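PDB 6NAL: thiol-activated cytolysin, which probably binds cholesterol-containing membranes and assembles into large oligomeric pores, as other members of the cholesterol-dependent cytolysin family do. Local coordinates for residues V93-V98 / D210-T216; G366-H372 / F412-L418. One frame throughout, in Å; residues are numbered along the deposited sequence.

Interaction 1: residues V93-V98 / D210-T216; sequences VDKDRV and DIFAEST
Two loops meet here through a single isolated beta bridge, Lys95 with Phe212, and it illustrates how one carbonyl can join irregular chain segments. Asp94 O takes two hydrogen bonds from 210-216, one from Ala213 N (3.1 Å, N-H...O 165°) and one from Thr216 OG1 at 3.1 Å. Both donors lie on the same face of the carbonyl plane, Ala213 N well above it and the hydroxyl tilted less. Because OG1 stands beside the backbone N of Thr216 (chi1 -66°), the hydroxyl of this last residue of the type I turn from Ala213 reaches Asp94 O. Thr216 N bonds back to Ala213 O, so the turn begins at the residue just after bridged Phe212. On the far side of Lys95, Asp96 N donates to Ile211 O at 2.9 Å, and Lys95 CB packs against the same oxygen. Among the apolar side chains, Val93 CG2 meets the edge of the Phe212 ring, 3.6 Å from CE1, while CG2 of Ile211, the preceding residue, lies over one ring face. The polar ends turn to other partners: Asp96 forms a salt bridge with Arg4, which also bonds Phe212 O, and Lys95 NZ bonds Pro116 O. Phe212 sits among Ile7 of helix 2-12, Leu76 of strand 76-78 and Leu221 of helix 218-224, with Val98 leading into strand 98-103.

Interaction 2: residues G366-H372 / F412-L418; sequences GEIRLEH and FSTTIPL
Regular antiparallel strand pairing joins 366-372, the end of the long strand 349-372, to 412-418 in the C-terminal beta-sandwich domain, which in cholesterol-dependent cytolysins is the membrane-recognition domain. Seven residue pairs run in unbroken register from Gly366-Leu418 to His372-Phe412. Four hydrogen-bonded pairs supply eight N-H...O bonds, among them Ile416 N to Ile368 O at 2.7 Å and nearly straight (177°). At the intervening non-hydrogen-bonded pairs CA-H...O contacts fill in, such as Ser413 CA to Leu370 O, 3.2 Å.

The two faces differ. Ile368, Leu370, His372, Phe412, Thr414, Ile416 and Leu418 share one, which is mainly apolar. There the delta carbons cross the strand boundary diagonally: Ile368 CD1 meets Leu418 CD1 at 3.7 Å, and Leu370 CD1 reaches Ile416 CD1 at 4.0 Å. At the end of the pair, His372 CB comes to the edge of the Phe412 ring, while the imidazole NE2 bonds Tyr376 O. The opposite face carries Glu367, Arg369, Glu371, Ser413, Thr415 and Pro417. Thr415 divides its branches between two neighbours: OG1, beside its backbone N (chi1 -71°), lies 3.5 Å from Arg369 CG, whereas CG2, anti to that N, touches Glu367 CD at 3.7 Å. Both are van der Waals contacts and not hydrogen bonds.

On its other edge 366-372 bonds to strand 454-462, and the mainly apolar face packs on Val382 and Trp384 of strand 378-389 and Trp401 of strand 394-408, which belong to the second sheet. The chemistry therefore divides the labour: backbone bonds fix the register, apolar side chains glue the two sheets together, and the polar face contributes van der Waals packing, with Arg369 NE buried by the contact and given no partner in the model.

Interactions 1 and 2 lie on opposite sides of the centre of an elongated chain, their own centres 88 Å apart and their nearest atoms about 70 Å. They follow in series: both segments of interaction 1 precede both segments of interaction 2 along the chain. The first joins loops beside the antiparallel sheet that includes strands 76-78 and 98-103; the second lies within a different sheet, in the beta-sandwich. Strand 349-372 pairs with strand 44-59 as well as with 412-418, so the same long strand ties 412-418 and the early strand 44-59 into one sheet. Interaction 2 lies in the domain that in related cytolysins recognises the membrane, and interaction 1 lies far from it.

Interaction 1: residues V93-V98 / D210-T216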
loop_
_atom_site.group_PDB
_atom_site.type_symbol
_atom_site.label_atom_id
_atom_site.label_comp_id
_atom_site.label_asym_id
_atom_site.label_seq_id
_atom_site.Cartn_x
_atom_site.Cartn_y
_atom_site.Cartn_z
ATOM N N VAL A 93 -20.637 53.077 1.684
ATOM C CA VAL A 93 -20.494 54.481 1.312
ATOM C C VAL A 93 -21.285 54.742 0.034
ATOM O O VAL A 93 -21.769 53.824 -0.633
ATOM C CB VAL A 93 -19.016 54.898 1.134
ATOM C CG1 VAL A 93 -18.309 54.944 2.480
ATOM C CG2 VAL A 93 -18.279 53.965 0.207
ATOM N N ASP A 94 -21.419 56.013 -0.305
ATOM C CA ASP A 94 -22.179 56.387 -1.490
ATOM C C ASP A 94 -21.300 56.224 -2.714
ATOM O O ASP A 94 -20.110 56.559 -2.688
ATOM C CB ASP A 94 -22.672 57.827 -1.364
ATOM C CG ASP A 94 -23.629 58.004 -0.199
ATOM O OD1 ASP A 94 -24.516 57.129 -0.058
ATOM O OD2 ASP A 94 -23.499 58.990 0.569
ATOM N N LYS A 95 -21.894 55.744 -3.793
ATOM C CA LYS A 95 -21.115 55.422 -4.973
ATOM C C LYS A 95 -21.659 56.099 -6.223
ATOM O O LYS A 95 -22.800 56.554 -6.266
ATOM C CB LYS A 95 -21.072 53.905 -5.173
ATOM C CG LYS A 95 -20.333 53.147 -4.066
ATOM C CD LYS A 95 -20.438 51.661 -4.252
ATOM C CE LYS A 95 -21.547 51.066 -3.418
ATOM N NZ LYS A 95 -21.453 49.584 -3.562
ATOM N N ASP A 96 -20.798 56.188 -7.230
ATOM C CA ASP A 96 -21.169 56.635 -8.563
ATOM C C ASP A 96 -21.411 55.428 -9.476
ATOM O O ASP A 96 -21.321 54.276 -9.036
ATOM C CB ASP A 96 -20.088 57.554 -9.138
ATOM C CG ASP A 96 -20.655 58.617 -10.117
ATOM O OD1 ASP A 96 -21.877 58.613 -10.430
ATOM O OD2 ASP A 96 -19.861 59.460 -10.590
ATOM N N ARG A 97 -21.670 55.696 -10.765
ATOM C CA ARG A 97 -22.192 54.700 -11.694
ATOM C C ARG A 97 -21.105 53.740 -12.163
ATOM O O ARG A 97 -19.936 54.106 -12.302
ATOM C CB ARG A 97 -22.843 55.374 -12.912
ATOM C CG ARG A 97 -24.018 56.346 -12.604
ATOM C CD ARG A 97 -25.008 56.558 -13.787
ATOM N NE ARG A 97 -24.395 56.621 -15.124
ATOM C CZ ARG A 97 -23.471 57.510 -15.517
ATOM N NH1 ARG A 97 -23.022 58.445 -14.676
ATOM N NH2 ARG A 97 -22.988 57.465 -16.763
ATOM N N VAL A 98 -21.518 52.508 -12.442
ATOM C CA VAL A 98 -20.620 51.437 -12.860
ATOM C C VAL A 98 -21.287 50.632 -13.962
ATOM O O VAL A 98 -22.503 50.422 -13.947
ATOM C CB VAL A 98 -20.269 50.498 -11.685
ATOM C CG1 VAL A 98 -19.695 49.175 -12.199
ATOM C CG2 VAL A 98 -19.303 51.139 -10.756
ATOM N N ASP A 210 -13.151 56.837 -8.897
ATOM C CA ASP A 210 -14.375 57.050 -9.682
ATOM C C ASP A 210 -15.565 56.186 -9.240
ATOM O O ASP A 210 -16.704 56.480 -9.619
ATOM C CB ASP A 210 -14.141 56.778 -11.183
ATOM C CG ASP A 210 -13.053 57.676 -11.808
ATOM O OD1 ASP A 210 -12.322 58.391 -11.066
ATOM O OD2 ASP A 210 -12.932 57.653 -13.059
ATOM N N ILE A 211 -15.335 55.109 -8.488
ATOM C CA ILE A 211 -16.442 54.334 -7.937
ATOM C C ILE A 211 -17.201 55.101 -6.866
ATOM O O ILE A 211 -18.375 54.785 -6.605
ATOM C CB ILE A 211 -15.929 53.002 -7.364
ATOM C CG1 ILE A 211 -17.074 52.083 -6.962
ATOM C CG2 ILE A 211 -15.016 53.215 -6.126
ATOM C CD1 ILE A 211 -17.574 51.214 -8.069
ATOM N N PHE A 212 -16.577 56.096 -6.237
ATOM C CA PHE A 212 -17.258 56.807 -5.168
ATOM C C PHE A 212 -17.995 58.048 -5.683
ATOM O O PHE A 212 -17.604 58.684 -6.666
ATOM C CB PHE A 212 -16.246 57.166 -4.089
ATOM C CG PHE A 212 -15.538 55.966 -3.517
ATOM C CD1 PHE A 212 -16.220 55.063 -2.726
ATOM C CD2 PHE A 212 -14.196 55.734 -3.798
ATOM C CE1 PHE A 212 -15.565 53.950 -2.186
ATOM C CE2 PHE A 212 -13.521 54.626 -3.275
ATOM C CZ PHE A 212 -14.199 53.740 -2.448
ATOM N N ALA A 213 -19.112 58.351 -5.039
ATOM C CA ALA A 213 -19.752 59.650 -5.250
ATOM C C ALA A 213 -18.804 60.788 -4.869
ATOM O O ALA A 213 -17.928 60.651 -3.996
ATOM C CB ALA A 213 -21.041 59.747 -4.428
ATOM N N GLU A 214 -19.010 61.936 -5.520
ATOM C CA GLU A 214 -18.136 63.087 -5.303
ATOM C C GLU A 214 -18.140 63.550 -3.856
ATOM O O GLU A 214 -17.138 64.109 -3.393
ATOM C CB GLU A 214 -18.555 64.235 -6.211
ATOM C CG GLU A 214 -17.921 64.192 -7.601
ATOM C CD GLU A 214 -18.278 65.404 -8.447
ATOM O OE1 GLU A 214 -19.387 65.401 -9.035
ATOM O OE2 GLU A 214 -17.451 66.349 -8.518
ATOM N N SER A 215 -19.236 63.300 -3.126
ATOM C CA SER A 215 -19.322 63.684 -1.721
ATOM C C SER A 215 -18.476 62.830 -0.788
ATOM O O SER A 215 -18.208 63.268 0.337
ATOM C CB SER A 215 -20.763 63.606 -1.230
ATOM O OG SER A 215 -21.424 62.451 -1.718
ATOM N N THR A 216 -18.092 61.622 -1.196
ATOM C CA THR A 216 -17.388 60.685 -0.312
ATOM C C THR A 216 -15.937 61.120 -0.141
ATOM O O THR A 216 -15.300 61.603 -1.072
ATOM C CB THR A 216 -17.435 59.250 -0.884
ATOM O OG1 THR A 216 -18.780 58.758 -0.897
ATOM C CG2 THR A 216 -16.596 58.284 -0.037
#

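Interaction 2: residues G366-H372 / F412-L418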
loop_
_atom_site.group_PDB
_atom_site.type_symbol
_atom_site.label_atom_id
_atom_site.label_comp_id
_atom_site.label_asym_id
_atom_site.label_seq_id
_atom_site.Cartn_x
_atom_site.Cartn_y
_atom_site.Cartn_z
ATOM N N GLY A 366 -9.413 -18.605 4.498
ATOM C CA GLY A 366 -9.348 -19.591 3.437
ATOM C C GLY A 366 -9.194 -20.990 3.983
ATOM O O GLY A 366 -9.132 -21.208 5.195
ATOM N N GLU A 367 -9.128 -21.954 3.078
ATOM C CA GLU A 367 -8.930 -23.335 3.499
ATOM C C GLU A 367 -7.918 -23.981 2.585
ATOM O O GLU A 367 -7.819 -23.631 1.406
ATOM C CB GLU A 367 -10.245 -24.118 3.506
ATOM C CG GLU A 367 -11.116 -23.731 4.711
ATOM C CD GLU A 367 -12.540 -24.300 4.682
ATOM O OE1 GLU A 367 -12.890 -25.040 3.720
ATOM O OE2 GLU A 367 -13.306 -23.993 5.637
ATOM N N ILE A 368 -7.158 -24.924 3.149
ATOM C CA ILE A 368 -6.363 -25.884 2.378
ATOM C C ILE A 368 -6.915 -27.284 2.634
ATOM O O ILE A 368 -6.897 -27.762 3.773
ATOM C CB ILE A 368 -4.868 -25.818 2.731
ATOM C CG1 ILE A 368 -4.273 -24.455 2.377
ATOM C CG2 ILE A 368 -4.085 -26.935 1.998
ATOM C CD1 ILE A 368 -3.014 -24.169 3.110
ATOM N N ARG A 369 -7.421 -27.929 1.579
ATOM C CA ARG A 369 -7.874 -29.319 1.643
ATOM C C ARG A 369 -6.789 -30.223 1.072
ATOM O O ARG A 369 -6.328 -30.013 -0.052
ATOM C CB ARG A 369 -9.182 -29.540 0.868
ATOM C CG ARG A 369 -10.433 -28.907 1.462
ATOM C CD ARG A 369 -11.664 -29.761 1.198
ATOM N NE ARG A 369 -12.913 -28.995 1.286
ATOM C CZ ARG A 369 -14.124 -29.550 1.295
ATOM N NH1 ARG A 369 -14.252 -30.875 1.226
ATOM N NH2 ARG A 369 -15.207 -28.790 1.375
ATOM N N LEU A 370 -6.383 -31.221 1.833
ATOM C CA LEU A 370 -5.421 -32.232 1.378
ATOM C C LEU A 370 -6.143 -33.552 1.150
ATOM O O LEU A 370 -6.982 -33.924 1.961
ATOM C CB LEU A 370 -4.322 -32.434 2.407
ATOM C CG LEU A 370 -3.707 -31.092 2.816
ATOM C CD1 LEU A 370 -2.727 -31.428 3.946
ATOM C CD2 LEU A 370 -2.986 -30.342 1.682
ATOM N N GLU A 371 -5.887 -34.212 0.025
ATOM C CA GLU A 371 -6.530 -35.482 -0.283
ATOM C C GLU A 371 -5.494 -36.411 -0.876
ATOM O O GLU A 371 -4.718 -36.043 -1.762
ATOM C CB GLU A 371 -7.710 -35.307 -1.231
ATOM C CG GLU A 371 -8.461 -33.987 -0.939
ATOM C CD GLU A 371 -9.816 -33.832 -1.651
ATOM O OE1 GLU A 371 -9.822 -33.520 -2.864
ATOM O OE2 GLU A 371 -10.873 -33.977 -0.977
ATOM N N HIS A 372 -5.464 -37.591 -0.315
ATOM C CA HIS A 372 -4.565 -38.649 -0.717
ATOM C C HIS A 372 -5.428 -39.847 -1.073
ATOM O O HIS A 372 -6.188 -40.345 -0.233
ATOM C CB HIS A 372 -3.626 -38.964 0.423
ATOM C CG HIS A 372 -2.770 -40.167 0.217
ATOM N ND1 HIS A 372 -2.390 -40.610 -1.027
ATOM C CD2 HIS A 372 -2.174 -40.989 1.115
ATOM C CE1 HIS A 372 -1.584 -41.650 -0.889
ATOM N NE2 HIS A 372 -1.435 -41.900 0.402
ATOM N N PHE A 412 -7.256 -40.450 2.765
ATOM C CA PHE A 412 -6.976 -39.443 3.769
ATOM C C PHE A 412 -7.447 -38.112 3.223
ATOM O O PHE A 412 -7.283 -37.835 2.035
ATOM C CB PHE A 412 -5.511 -39.323 4.081
ATOM C CG PHE A 412 -5.183 -38.117 4.886
ATOM C CD1 PHE A 412 -5.606 -38.026 6.222
ATOM C CD2 PHE A 412 -4.469 -37.071 4.332
ATOM C CE1 PHE A 412 -5.325 -36.917 6.985
ATOM C CE2 PHE A 412 -4.160 -35.945 5.103
ATOM C CZ PHE A 412 -4.598 -35.864 6.429
ATOM N N SER A 413 -7.989 -37.280 4.099
ATOM C CA SER A 413 -8.631 -36.044 3.688
ATOM C C SER A 413 -8.822 -35.135 4.899
ATOM O O SER A 413 -9.488 -35.513 5.865
ATOM C CB SER A 413 -9.965 -36.357 3.026
ATOM O OG SER A 413 -10.669 -35.162 2.722
ATOM N N THR A 414 -8.249 -33.940 4.865
ATOM C CA THR A 414 -8.409 -32.996 5.965
ATOM C C THR A 414 -8.477 -31.581 5.413
ATOM O O THR A 414 -8.168 -31.316 4.240
ATOM C CB THR A 414 -7.290 -33.169 7.027
ATOM O OG1 THR A 414 -7.665 -32.488 8.232
ATOM C CG2 THR A 414 -5.913 -32.707 6.544
ATOM N N THR A 415 -8.991 -30.692 6.252
ATOM C CA THR A 415 -9.114 -29.289 5.916
ATOM C C THR A 415 -8.283 -28.523 6.930
ATOM O O THR A 415 -8.460 -28.702 8.141
ATOM C CB THR A 415 -10.581 -28.861 5.913
ATOM O OG1 THR A 415 -11.242 -29.442 4.781
ATOM C CG2 THR A 415 -10.698 -27.359 5.778
ATOM N N ILE A 416 -7.348 -27.714 6.436
ATOM C CA ILE A 416 -6.589 -26.769 7.266
ATOM C C ILE A 416 -7.207 -25.370 7.180
ATOM O O ILE A 416 -7.020 -24.698 6.173
ATOM C CB ILE A 416 -5.116 -26.739 6.820
ATOM C CG1 ILE A 416 -4.493 -28.129 6.936
ATOM C CG2 ILE A 416 -4.282 -25.708 7.624
ATOM C CD1 ILE A 416 -3.213 -28.212 6.257
ATOM N N PRO A 417 -7.965 -24.888 8.147
ATOM C CA PRO A 417 -8.526 -23.528 8.031
ATOM C C PRO A 417 -7.525 -22.448 8.444
ATOM O O PRO A 417 -6.837 -22.552 9.460
ATOM C CB PRO A 417 -9.736 -23.561 8.976
ATOM C CG PRO A 417 -9.240 -24.499 10.107
ATOM C CD PRO A 417 -8.246 -25.503 9.452
ATOM N N LEU A 418 -7.498 -21.373 7.651
ATOM C CA LEU A 418 -6.604 -20.241 7.826
ATOM C C LEU A 418 -7.385 -18.935 7.871
ATOM O O LEU A 418 -8.304 -18.716 7.077
ATOM C CB LEU A 418 -5.600 -20.209 6.674
ATOM C CG LEU A 418 -4.575 -21.356 6.735
ATOM C CD1 LEU A 418 -3.811 -21.362 5.421
ATOM C CD2 LEU A 418 -3.609 -21.231 7.912
#